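Local structure of gene 2 protein (Enterobacteria phage Sf6, 5C12) at residues Asp52-Ala64 / Arg73-Gly85. The protein is the large terminase subunit of a DNA-packaging motor, its nuclease domain, present here, binding metal ions in the active site and probably cutting viral DNA during packaging. The protein carries 1 engineered substitution. Numbering follows the deposited sequence.
With MG (magnesium ion), chain C.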
loop_
_atom_site.group_PDB
_atom_site.type_symbol
_atom_site.label_atom_id
_atom_site.label_comp_id
_atom_site.label_asym_id
_atom_site.label_seq_id
_atom_site.Cartn_x
_atom_site.Cartn_y
_atom_site.Cartn_z
ATOM N N ASP A 52 5.939 5.489 -3.752
ATOM C CA ASP A 52 7.081 5.347 -2.876
ATOM C C ASP A 52 8.298 5.841 -3.630
ATOM O O ASP A 52 8.726 5.239 -4.612
ATOM C CB ASP A 52 7.283 3.891 -2.473
ATOM C CG ASP A 52 8.480 3.718 -1.580
ATOM O OD1 ASP A 52 9.425 4.529 -1.705
ATOM O OD2 ASP A 52 8.477 2.804 -0.742
ATOM N N PRO A 53 8.858 6.987 -3.212
ATOM C CA PRO A 53 9.933 7.625 -3.971
ATOM C C PRO A 53 11.322 7.015 -3.755
ATOM O O PRO A 53 12.336 7.575 -4.194
ATOM C CB PRO A 53 9.894 9.053 -3.446
ATOM C CG PRO A 53 9.463 8.914 -2.069
ATOM C CD PRO A 53 8.449 7.786 -2.041
ATOM N N SER A 54 11.338 5.879 -3.072
ATOM C CA SER A 54 12.547 5.115 -2.751
ATOM C C SER A 54 13.100 5.662 -1.457
ATOM O O SER A 54 12.682 6.726 -1.022
ATOM C CB SER A 54 13.612 5.133 -3.867
ATOM O OG SER A 54 14.376 6.330 -3.891
ATOM N N ASP A 55 13.961 4.881 -0.813
ATOM C CA ASP A 55 14.836 5.381 0.236
ATOM C C ASP A 55 16.095 5.721 -0.538
ATOM O O ASP A 55 16.529 4.931 -1.369
ATOM C CB ASP A 55 15.161 4.305 1.277
ATOM C CG ASP A 55 13.993 3.371 1.564
ATOM O OD1 ASP A 55 12.862 3.842 1.823
ATOM O OD2 ASP A 55 14.215 2.143 1.535
ATOM N N THR A 56 16.692 6.870 -0.277
ATOM C CA THR A 56 17.687 7.412 -1.193
ATOM C C THR A 56 16.929 7.887 -2.436
ATOM O O THR A 56 15.858 7.368 -2.755
ATOM C CB THR A 56 18.768 6.378 -1.615
ATOM O OG1 THR A 56 18.286 5.560 -2.697
ATOM C CG2 THR A 56 19.206 5.518 -0.432
ATOM N N GLY A 57 17.475 8.878 -3.125
ATOM C CA GLY A 57 16.747 9.539 -4.190
ATOM C C GLY A 57 16.671 8.836 -5.535
ATOM O O GLY A 57 15.667 8.987 -6.242
ATOM N N PRO A 58 17.736 8.112 -5.920
ATOM C CA PRO A 58 17.840 7.658 -7.309
ATOM C C PRO A 58 17.484 6.195 -7.553
ATOM O O PRO A 58 17.451 5.783 -8.716
ATOM C CB PRO A 58 19.322 7.863 -7.603
ATOM C CG PRO A 58 19.984 7.510 -6.301
ATOM C CD PRO A 58 19.021 7.954 -5.209
ATOM N N ASP A 59 17.240 5.425 -6.497
ATOM C CA ASP A 59 17.003 3.987 -6.650
ATOM C C ASP A 59 15.539 3.684 -7.001
ATOM O O ASP A 59 14.747 4.604 -7.212
ATOM C CB ASP A 59 17.459 3.230 -5.395
ATOM C CG ASP A 59 18.970 3.318 -5.183
ATOM O OD1 ASP A 59 19.725 2.637 -5.910
ATOM O OD2 ASP A 59 19.403 4.077 -4.295
ATOM N N ALA A 60 15.208 2.400 -7.087
ATOM C CA ALA A 60 13.927 1.948 -7.644
ATOM C C ALA A 60 12.727 2.463 -6.862
ATOM O O ALA A 60 12.690 2.391 -5.636
ATOM C CB ALA A 60 13.878 0.454 -7.713
ATOM N N LYS A 61 11.731 2.952 -7.591
ATOM C CA LYS A 61 10.567 3.557 -6.983
ATOM C C LYS A 61 9.309 2.724 -7.197
ATOM O O LYS A 61 9.267 1.857 -8.065
ATOM C CB LYS A 61 10.358 4.942 -7.570
ATOM C CG LYS A 61 11.549 5.872 -7.301
ATOM C CD LYS A 61 11.587 7.081 -8.184
ATOM C CE LYS A 61 12.676 8.017 -7.715
ATOM N NZ LYS A 61 14.012 7.370 -7.702
ATOM N N GLY A 62 8.271 3.010 -6.427
ATOM C CA GLY A 62 7.052 2.234 -6.518
ATOM C C GLY A 62 5.817 3.071 -6.746
ATOM O O GLY A 62 5.750 4.243 -6.316
ATOM N N TYR A 63 4.850 2.487 -7.432
ATOM C CA TYR A 63 3.525 3.051 -7.610
ATOM C C TYR A 63 2.491 1.950 -7.551
ATOM O O TYR A 63 2.714 0.857 -8.047
ATOM C CB TYR A 63 3.439 3.761 -8.950
ATOM C CG TYR A 63 2.066 4.244 -9.345
ATOM C CD1 TYR A 63 1.158 3.409 -9.950
ATOM C CD2 TYR A 63 1.674 5.544 -9.102
ATOM C CE1 TYR A 63 -0.095 3.846 -10.314
ATOM C CE2 TYR A 63 0.440 5.985 -9.458
ATOM C CZ TYR A 63 -0.450 5.150 -10.055
ATOM O OH TYR A 63 -1.684 5.641 -10.441
ATOM N N ALA A 64 1.356 2.256 -6.959
ATOM C CA ALA A 64 0.244 1.317 -6.913
ATOM C C ALA A 64 -1.044 2.079 -7.067
ATOM O O ALA A 64 -1.131 3.226 -6.638
ATOM C CB ALA A 64 0.249 0.545 -5.616
ATOM N N ARG A 73 -2.986 -1.356 -11.002
ATOM C CA ARG A 73 -1.643 -1.070 -11.479
ATOM C C ARG A 73 -0.628 -1.208 -10.373
ATOM O O ARG A 73 -0.849 -0.750 -9.245
ATOM C CB ARG A 73 -1.518 0.344 -12.094
ATOM C CG ARG A 73 -0.227 0.528 -12.883
ATOM C CD ARG A 73 0.045 1.934 -13.334
ATOM N NE ARG A 73 -1.032 2.474 -14.149
ATOM C CZ ARG A 73 -1.101 2.379 -15.468
ATOM N NH1 ARG A 73 -0.168 1.731 -16.141
ATOM N NH2 ARG A 73 -2.114 2.930 -16.111
ATOM N N ILE A 74 0.473 -1.865 -10.702
ATOM C CA ILE A 74 1.678 -1.922 -9.871
ATOM C C ILE A 74 2.875 -1.643 -10.758
ATOM O O ILE A 74 3.143 -2.367 -11.733
ATOM C CB ILE A 74 1.866 -3.321 -9.218
ATOM C CG1 ILE A 74 0.688 -3.699 -8.296
ATOM C CG2 ILE A 74 3.195 -3.403 -8.520
ATOM C CD1 ILE A 74 0.533 -2.898 -7.007
ATOM N N ALA A 75 3.591 -0.556 -10.493
ATOM C CA ALA A 75 4.615 -0.105 -11.411
ATOM C C ALA A 75 5.878 0.234 -10.669
ATOM O O ALA A 75 5.836 0.725 -9.552
ATOM C CB ALA A 75 4.143 1.133 -12.218
ATOM N N GLU A 76 6.994 -0.027 -11.321
ATOM C CA GLU A 76 8.323 0.307 -10.817
ATOM C C GLU A 76 8.896 1.470 -11.634
ATOM O O GLU A 76 8.729 1.556 -12.863
ATOM C CB GLU A 76 9.239 -0.927 -10.868
ATOM C CG GLU A 76 9.430 -1.517 -12.276
ATOM C CD GLU A 76 10.246 -2.812 -12.329
ATOM O OE1 GLU A 76 10.537 -3.392 -11.260
ATOM O OE2 GLU A 76 10.602 -3.216 -13.458
ATOM N N GLY A 77 9.573 2.373 -10.938
ATOM C CA GLY A 77 10.141 3.548 -11.560
ATOM C C GLY A 77 11.646 3.504 -11.453
ATOM O O GLY A 77 12.203 3.604 -10.356
ATOM N N LEU A 78 12.303 3.309 -12.593
ATOM C CA LEU A 78 13.714 2.998 -12.633
ATOM C C LEU A 78 14.559 4.136 -13.199
ATOM O O LEU A 78 14.147 4.813 -14.138
ATOM C CB LEU A 78 13.904 1.748 -13.496
ATOM C CG LEU A 78 13.028 0.554 -13.092
ATOM C CD1 LEU A 78 13.322 -0.589 -14.049
ATOM C CD2 LEU A 78 13.278 0.169 -11.631
ATOM N N LEU A 79 15.759 4.300 -12.653
ATOM C CA LEU A 79 16.754 5.249 -13.157
ATOM C C LEU A 79 16.254 6.680 -13.195
ATOM O O LEU A 79 16.588 7.448 -14.115
ATOM C CB LEU A 79 17.241 4.832 -14.541
ATOM C CG LEU A 79 17.852 3.427 -14.619
ATOM C CD1 LEU A 79 18.495 3.174 -15.999
ATOM C CD2 LEU A 79 18.859 3.162 -13.501
ATOM N N MET A 80 15.499 7.039 -12.164
ATOM C CA MET A 80 14.984 8.394 -12.029
ATOM C C MET A 80 15.460 9.056 -10.747
ATOM O O MET A 80 15.591 8.407 -9.718
ATOM C CB MET A 80 13.464 8.330 -12.034
ATOM C CG MET A 80 12.944 7.984 -13.414
ATOM S SD MET A 80 11.195 8.201 -13.558
ATOM C CE MET A 80 10.843 7.032 -12.344
ATOM N N ASP A 81 15.730 10.354 -10.822
ATOM C CA ASP A 81 15.908 11.123 -9.607
ATOM C C ASP A 81 14.556 11.384 -8.946
ATOM O O ASP A 81 13.494 10.973 -9.439
ATOM C CB ASP A 81 16.726 12.415 -9.856
ATOM C CG ASP A 81 15.982 13.479 -10.647
ATOM O OD1 ASP A 81 14.749 13.597 -10.568
ATOM O OD2 ASP A 81 16.672 14.277 -11.311
ATOM N N ILE A 82 14.583 12.013 -7.779
ATOM C CA ILE A 82 13.378 12.137 -6.995
ATOM C C ILE A 82 12.292 12.921 -7.719
ATOM O O ILE A 82 11.115 12.602 -7.609
ATOM C CB ILE A 82 13.677 12.756 -5.606
ATOM C CG1 ILE A 82 12.434 12.749 -4.724
ATOM C CG2 ILE A 82 14.166 14.156 -5.731
ATOM C CD1 ILE A 82 12.345 11.552 -3.854
ATOM N N ASN A 83 12.685 13.956 -8.457
ATOM C CA ASN A 83 11.698 14.767 -9.158
ATOM C C ASN A 83 11.139 14.077 -10.399
ATOM O O ASN A 83 9.938 14.138 -10.653
ATOM C CB ASN A 83 12.279 16.143 -9.486
ATOM C CG ASN A 83 12.780 16.851 -8.250
ATOM O OD1 ASN A 83 13.984 17.020 -8.068
ATOM N ND2 ASN A 83 11.858 17.219 -7.365
ATOM N N GLU A 84 11.995 13.381 -11.144
ATOM C CA GLU A 84 11.530 12.571 -12.260
ATOM C C GLU A 84 10.576 11.490 -11.761
ATOM O O GLU A 84 9.538 11.202 -12.363
ATOM C CB GLU A 84 12.721 11.925 -12.980
ATOM C CG GLU A 84 13.605 12.928 -13.690
ATOM C CD GLU A 84 14.890 12.324 -14.218
ATOM O OE1 GLU A 84 15.424 11.396 -13.585
ATOM O OE2 GLU A 84 15.361 12.781 -15.271
ATOM N N GLY A 85 10.905 10.912 -10.617
ATOM C CA GLY A 85 10.044 9.918 -10.020
ATOM C C GLY A 85 8.650 10.452 -9.683
ATOM O O GLY A 85 7.624 9.808 -9.933
HETATM MG MG MG C . 9.487 2.566 0.999
HETATM O O HOH W 1 10.641 4.037 0.666
HETATM O O HOH W 2 10.638 2.341 2.701
HETATM O O HOH W 3 16.581 3.112 -10.069
HETATM O O HOH W 4 14.363 5.372 -9.846
HETATM O O HOH W 5 8.106 3.769 2.159
HETATM O O HOH W 6 10.732 1.263 -0.038
#
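Lys61 reaches over Gly77 and past Gly85, its CD 3.7 Å from Gly85 CA, to bring its ammonium among the carbonyls of Gly57, Asp59 and Met80. Lys61 NZ donates to Met80 O (2.8 Å), coming from above that carbonyl's plane, and also to Gly57 O and, in the carbonyl plane, to Asp59 O (2.9 Å). The bend at the end of an otherwise extended chain (chi4 58°) turns NZ into this cluster, and the three bonds tie the loop after Asp52 to the turn before helix 82-95. Beside it, Ile82 CD1 meets Pro53 CB at 3.5 Å.

The backbones of Lys61 and Tyr63 make the hydrogen-bonded pairs, with Gly77 and Ala75 respectively, of the antiparallel hairpin of strands 61-67 and 70-77 in the RNase H-like sheet of the nuclease domain, Tyr63 N to Ala75 O being 2.9 Å. Tyr63 CE1 lies 3.6 Å from Arg73 CD and at the edge of the guanidinium, whose plane is turned 60° from the ring. Asp96 joins the two polar ends, hydrogen-bonded to Tyr63 OH through OD2, with OD1 in a salt bridge to Arg73 NH2. Ala64 CB packs against Ile74 CD1 on the face covered by helix 249-256.

Further out, Asp81 and Glu84 form a capping box at the start of helix 82-95, with Glu84 N to Asp81 OD1 at 2.8 Å. Where strand 47-52 ends, Asp52 OD2 binds magnesium at 2.0 Å, alongside Asp252, while OD1 accepts from Ser54 N in an Asx turn.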